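Local structure of lysyl oxidase (Pichia pastoris, 1W7C) at residues Pro16-Glu28 / Tyr71-Ala83. The protein oxidatively deaminates primary amines, probably including peptidyl lysine side chains, as a copper- and topaquinone-dependent amine oxidase. Numbering follows the deposited sequence. Where two conformers were deposited one is given.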
loop_
_atom_site.group_PDB
_atom_site.type_symbol
_atom_site.label_atom_id
_atom_site.label_comp_id
_atom_site.label_asym_id
_atom_site.label_seq_id
_atom_site.Cartn_x
_atom_site.Cartn_y
_atom_site.Cartn_z
ATOM N N PRO A 16 -9.997 -9.793 -30.726
ATOM C CA PRO A 16 -9.074 -10.136 -31.819
ATOM C C PRO A 16 -9.078 -11.621 -32.190
ATOM O O PRO A 16 -8.889 -11.965 -33.358
ATOM C CB PRO A 16 -7.710 -9.717 -31.263
ATOM C CG PRO A 16 -8.023 -8.672 -30.270
ATOM C CD PRO A 16 -9.325 -9.060 -29.642
ATOM N N LYS A 17 -9.237 -12.477 -31.194
ATOM C CA LYS A 17 -9.204 -13.920 -31.361
ATOM C C LYS A 17 -10.262 -14.550 -30.472
ATOM O O LYS A 17 -10.940 -13.852 -29.715
ATOM C CB LYS A 17 -7.827 -14.453 -31.003
ATOM C CG LYS A 17 -6.711 -13.944 -31.904
ATOM C CD LYS A 17 -6.639 -14.726 -33.216
ATOM C CE LYS A 17 -5.608 -14.174 -34.215
ATOM N NZ LYS A 17 -5.139 -15.224 -35.236
ATOM N N THR A 18 -10.433 -15.859 -30.575
ATOM C CA THR A 18 -11.304 -16.652 -29.711
ATOM C C THR A 18 -10.669 -16.818 -28.333
ATOM O O THR A 18 -9.443 -17.039 -28.228
ATOM C CB THR A 18 -11.482 -18.058 -30.342
ATOM O OG1 THR A 18 -12.206 -17.936 -31.580
ATOM C CG2 THR A 18 -12.353 -18.964 -29.483
ATOM N N ASN A 19 -11.490 -16.826 -27.299
ATOM C CA ASN A 19 -11.011 -17.125 -25.978
ATOM C C ASN A 19 -10.812 -18.638 -25.807
ATOM O O ASN A 19 -11.728 -19.384 -25.398
ATOM C CB ASN A 19 -11.985 -16.560 -24.982
ATOM C CG ASN A 19 -11.462 -16.693 -23.526
ATOM O OD1 ASN A 19 -10.626 -17.545 -23.189
ATOM N ND2 ASN A 19 -11.983 -15.847 -22.667
ATOM N N ILE A 20 -9.599 -19.077 -26.117
ATOM C CA ILE A 20 -9.232 -20.478 -26.092
ATOM C C ILE A 20 -9.020 -21.012 -24.673
ATOM O O ILE A 20 -8.715 -22.188 -24.489
ATOM C CB ILE A 20 -7.963 -20.713 -26.963
ATOM C CG1 ILE A 20 -6.811 -19.779 -26.545
ATOM C CG2 ILE A 20 -8.331 -20.491 -28.433
ATOM C CD1 ILE A 20 -5.476 -20.135 -27.145
ATOM N N TRP A 21 -9.167 -20.129 -23.681
ATOM C CA TRP A 21 -9.014 -20.496 -22.284
ATOM C C TRP A 21 -10.352 -20.612 -21.567
ATOM O O TRP A 21 -10.360 -20.907 -20.375
ATOM C CB TRP A 21 -8.104 -19.480 -21.552
ATOM C CG TRP A 21 -6.839 -19.192 -22.272
ATOM C CD1 TRP A 21 -5.686 -19.901 -22.201
ATOM C CD2 TRP A 21 -6.601 -18.139 -23.208
ATOM N NE1 TRP A 21 -4.729 -19.350 -23.012
ATOM C CE2 TRP A 21 -5.275 -18.280 -23.667
ATOM C CE3 TRP A 21 -7.380 -17.100 -23.729
ATOM C CZ2 TRP A 21 -4.698 -17.386 -24.543
ATOM C CZ3 TRP A 21 -6.808 -16.223 -24.618
ATOM C CH2 TRP A 21 -5.485 -16.376 -25.036
ATOM N N THR A 22 -11.450 -20.364 -22.273
ATOM C CA THR A 22 -12.718 -20.212 -21.594
ATOM C C THR A 22 -13.240 -21.543 -21.050
ATOM O O THR A 22 -12.914 -22.624 -21.572
ATOM C CB THR A 22 -13.726 -19.548 -22.572
ATOM O OG1 THR A 22 -14.798 -18.967 -21.838
ATOM C CG2 THR A 22 -14.347 -20.574 -23.536
ATOM N N SER A 23 -14.080 -21.442 -20.017
ATOM C CA SER A 23 -14.663 -22.631 -19.407
ATOM C C SER A 23 -15.507 -23.387 -20.411
ATOM O O SER A 23 -15.942 -22.844 -21.438
ATOM C CB SER A 23 -15.518 -22.263 -18.186
ATOM O OG SER A 23 -16.703 -21.571 -18.569
ATOM N N LEU A 24 -15.730 -24.662 -20.129
ATOM C CA LEU A 24 -16.583 -25.466 -20.989
ATOM C C LEU A 24 -18.007 -24.929 -21.034
ATOM O O LEU A 24 -18.569 -24.478 -20.038
ATOM C CB LEU A 24 -16.593 -26.907 -20.526
ATOM C CG LEU A 24 -15.258 -27.649 -20.595
ATOM C CD1 LEU A 24 -15.462 -29.025 -20.002
ATOM C CD2 LEU A 24 -14.728 -27.713 -22.031
ATOM N N ALA A 25 -18.578 -24.907 -22.231
ATOM C CA ALA A 25 -19.994 -24.637 -22.389
ATOM C C ALA A 25 -20.823 -25.784 -21.795
ATOM O O ALA A 25 -20.347 -26.910 -21.681
ATOM C CB ALA A 25 -20.297 -24.488 -23.863
ATOM N N LYS A 26 -22.052 -25.492 -21.410
ATOM C CA LYS A 26 -22.937 -26.522 -20.860
ATOM C C LYS A 26 -22.979 -27.747 -21.776
ATOM O O LYS A 26 -22.911 -28.883 -21.314
ATOM C CB LYS A 26 -24.331 -25.952 -20.634
ATOM C CG LYS A 26 -25.267 -26.928 -19.912
ATOM C CD LYS A 26 -26.574 -26.287 -19.477
ATOM C CE LYS A 26 -27.220 -27.034 -18.307
ATOM N NZ LYS A 26 -26.817 -28.477 -18.219
ATOM N N GLU A 27 -23.120 -27.493 -23.080
ATOM C CA GLU A 27 -23.191 -28.560 -24.076
ATOM C C GLU A 27 -21.911 -29.429 -24.106
ATOM O O GLU A 27 -21.977 -30.645 -24.313
ATOM C CB GLU A 27 -23.501 -27.979 -25.478
ATOM C CG GLU A 27 -22.520 -26.914 -25.993
ATOM C CD GLU A 27 -22.996 -25.464 -25.820
ATOM O OE1 GLU A 27 -22.601 -24.610 -26.654
ATOM O OE2 GLU A 27 -23.736 -25.162 -24.846
ATOM N N GLU A 28 -20.755 -28.798 -23.901
ATOM C CA GLU A 28 -19.500 -29.520 -23.866
ATOM C C GLU A 28 -19.417 -30.388 -22.614
ATOM O O GLU A 28 -19.045 -31.559 -22.684
ATOM C CB GLU A 28 -18.297 -28.561 -23.877
ATOM C CG GLU A 28 -18.103 -27.819 -25.170
ATOM C CD GLU A 28 -16.966 -26.806 -25.147
ATOM O OE1 GLU A 28 -16.998 -25.871 -24.324
ATOM O OE2 GLU A 28 -16.050 -26.952 -25.980
ATOM N N TYR A 71 -1.415 -19.581 -32.455
ATOM C CA TYR A 71 -2.766 -19.135 -32.768
ATOM C C TYR A 71 -2.938 -17.613 -32.641
ATOM O O TYR A 71 -3.481 -16.966 -33.519
ATOM C CB TYR A 71 -3.773 -19.870 -31.865
ATOM C CG TYR A 71 -5.161 -19.329 -31.968
ATOM C CD1 TYR A 71 -5.904 -19.486 -33.128
ATOM C CD2 TYR A 71 -5.739 -18.670 -30.904
ATOM C CE1 TYR A 71 -7.168 -18.980 -33.252
ATOM C CE2 TYR A 71 -7.022 -18.165 -31.003
ATOM C CZ TYR A 71 -7.727 -18.295 -32.180
ATOM O OH TYR A 71 -8.968 -17.787 -32.254
ATOM N N LEU A 72 -2.487 -17.038 -31.530
ATOM C CA LEU A 72 -2.685 -15.615 -31.268
ATOM C C LEU A 72 -1.890 -14.714 -32.179
ATOM O O LEU A 72 -2.383 -13.655 -32.566
ATOM C CB LEU A 72 -2.293 -15.276 -29.823
ATOM C CG LEU A 72 -3.152 -15.945 -28.744
ATOM C CD1 LEU A 72 -2.568 -15.670 -27.376
ATOM C CD2 LEU A 72 -4.601 -15.492 -28.794
ATOM N N ASP A 73 -0.666 -15.143 -32.511
ATOM C CA ASP A 73 0.334 -14.261 -33.107
ATOM C C ASP A 73 0.749 -14.612 -34.538
ATOM O O ASP A 73 1.262 -13.749 -35.245
ATOM C CB ASP A 73 1.603 -14.255 -32.256
ATOM C CG ASP A 73 1.428 -13.615 -30.918
ATOM O OD1 ASP A 73 0.410 -12.886 -30.672
ATOM O OD2 ASP A 73 2.337 -13.772 -30.094
ATOM N N GLU A 74 0.571 -15.876 -34.922
ATOM C CA GLU A 74 1.128 -16.412 -36.178
ATOM C C GLU A 74 0.092 -17.164 -37.026
ATOM O O GLU A 74 0.434 -18.037 -37.816
ATOM C CB GLU A 74 2.385 -17.281 -35.905
ATOM C CG GLU A 74 3.529 -16.507 -35.217
ATOM C CD GLU A 74 4.749 -17.343 -34.889
ATOM O OE1 GLU A 74 4.846 -18.493 -35.356
ATOM O OE2 GLU A 74 5.627 -16.842 -34.157
ATOM N N ASP A 75 -1.178 -16.810 -36.890
ATOM C CA ASP A 75 -2.222 -17.351 -37.784
ATOM C C ASP A 75 -2.331 -18.885 -37.647
ATOM O O ASP A 75 -2.651 -19.576 -38.592
ATOM C CB ASP A 75 -1.961 -16.981 -39.256
ATOM C CG ASP A 75 -2.087 -15.480 -39.539
ATOM O OD1 ASP A 75 -2.837 -14.781 -38.851
ATOM O OD2 ASP A 75 -1.422 -14.923 -40.435
ATOM N N GLY A 76 -2.027 -19.406 -36.476
ATOM C CA GLY A 76 -2.088 -20.845 -36.239
ATOM C C GLY A 76 -3.518 -21.370 -36.113
ATOM O O GLY A 76 -4.491 -20.613 -36.000
ATOM N N ASP A 77 -3.636 -22.691 -36.155
ATOM C CA ASP A 77 -4.907 -23.372 -35.909
ATOM C C ASP A 77 -5.346 -23.118 -34.481
ATOM O O ASP A 77 -4.493 -22.936 -33.587
ATOM C CB ASP A 77 -4.754 -24.898 -36.031
ATOM C CG ASP A 77 -4.582 -25.399 -37.440
ATOM O OD1 ASP A 77 -4.703 -24.611 -38.378
ATOM O OD2 ASP A 77 -4.364 -26.609 -37.669
ATOM N N LEU A 78 -6.655 -23.109 -34.242
ATOM C CA LEU A 78 -7.161 -23.242 -32.874
ATOM C C LEU A 78 -6.513 -24.446 -32.215
ATOM O O LEU A 78 -6.536 -25.532 -32.785
ATOM C CB LEU A 78 -8.676 -23.489 -32.880
ATOM C CG LEU A 78 -9.516 -22.280 -33.156
ATOM C CD1 LEU A 78 -10.931 -22.700 -33.505
ATOM C CD2 LEU A 78 -9.528 -21.338 -31.949
ATOM N N PRO A 79 -6.009 -24.295 -30.998
ATOM C CA PRO A 79 -5.572 -25.464 -30.251
ATOM C C PRO A 79 -6.720 -26.439 -30.031
ATOM O O PRO A 79 -7.891 -25.995 -30.019
ATOM C CB PRO A 79 -5.098 -24.874 -28.928
ATOM C CG PRO A 79 -4.753 -23.478 -29.282
ATOM C CD PRO A 79 -5.762 -23.036 -30.262
ATOM N N PRO A 80 -6.418 -27.729 -29.838
ATOM C CA PRO A 80 -7.484 -28.687 -29.522
ATOM C C PRO A 80 -8.266 -28.255 -28.280
ATOM O O PRO A 80 -7.706 -27.719 -27.309
ATOM C CB PRO A 80 -6.723 -29.987 -29.267
ATOM C CG PRO A 80 -5.476 -29.838 -30.045
ATOM C CD PRO A 80 -5.105 -28.382 -29.931
ATOM N N ARG A 81 -9.557 -28.534 -28.316
ATOM C CA ARG A 81 -10.491 -28.266 -27.246
ATOM C C ARG A 81 -10.631 -29.576 -26.480
ATOM O O ARG A 81 -11.146 -30.566 -27.009
ATOM C CB ARG A 81 -11.845 -27.840 -27.831
ATOM C CG ARG A 81 -12.827 -27.404 -26.820
ATOM C CD ARG A 81 -12.419 -26.196 -26.041
ATOM N NE ARG A 81 -13.565 -25.665 -25.321
ATOM C CZ ARG A 81 -13.509 -24.684 -24.412
ATOM N NH1 ARG A 81 -12.368 -24.056 -24.142
ATOM N NH2 ARG A 81 -14.613 -24.283 -23.811
ATOM N N ASN A 82 -10.114 -29.592 -25.258
ATOM C CA ASN A 82 -10.063 -30.783 -24.429
ATOM C C ASN A 82 -10.649 -30.468 -23.062
ATOM O O ASN A 82 -10.568 -29.321 -22.583
ATOM C CB ASN A 82 -8.613 -31.204 -24.219
ATOM C CG ASN A 82 -7.957 -31.731 -25.476
ATOM O OD1 ASN A 82 -8.511 -32.568 -26.180
ATOM N ND2 ASN A 82 -6.742 -31.263 -25.746
ATOM N N ALA A 83 -11.178 -31.506 -22.421
ATOM C CA ALA A 83 -11.583 -31.455 -21.027
ATOM C C ALA A 83 -10.633 -32.247 -20.131
ATOM O O ALA A 83 -10.192 -33.321 -20.478
ATOM C CB ALA A 83 -12.996 -32.013 -20.887
HETATM O O HOH W 1 -4.910 -17.767 -35.700
HETATM O O HOH W 2 -2.623 -14.710 -35.567
HETATM O O HOH W 3 -9.677 -24.507 -25.483
#
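Glu28 OE1 is gripped twice: Arg81 NH2 reaches its syn lone pair at 2.9 Å, while the backbone N of Ala25, the N-cap residue of helix 26-39, takes the anti lone pair. Arg81 NE meets Glu28 OE2 at 2.9 Å, nearly straight (174°), completing a side-on salt bridge. Arginine suits this place because its planar guanidinium has donors left over: NH1 bonds Thr22 O at 3.0 Å, NH2 adds a longer bond to that oxygen, and water 3 joins NH1 to Ile20 O. Leu24 CD2 covers one guanidinium face, and its CD1 meets Ala83 CB on the strand. In this way the connection leading into helix 26-39 is fastened to the one between helix 65-73 and strand 82-89, which belongs to the N2 domain of the copper amine oxidases. Further along, the Tyr71 hydroxyl accepts from Thr18 N (2.9 Å) at the ring edge. Lys17, bent at chi2 (-81°), lays CD over the ring face, so that NZ reaches Tyr71 O at 3.0 Å, capturing a carbonyl at the helix end; waters 1 and 2 link the ammonium to Gly76 O and Asp75 N. Branched Ile20 fills the apolar middle, CG2 touching both Tyr71 CE2 and Leu78 CD2, CD1 against Pro79 CG.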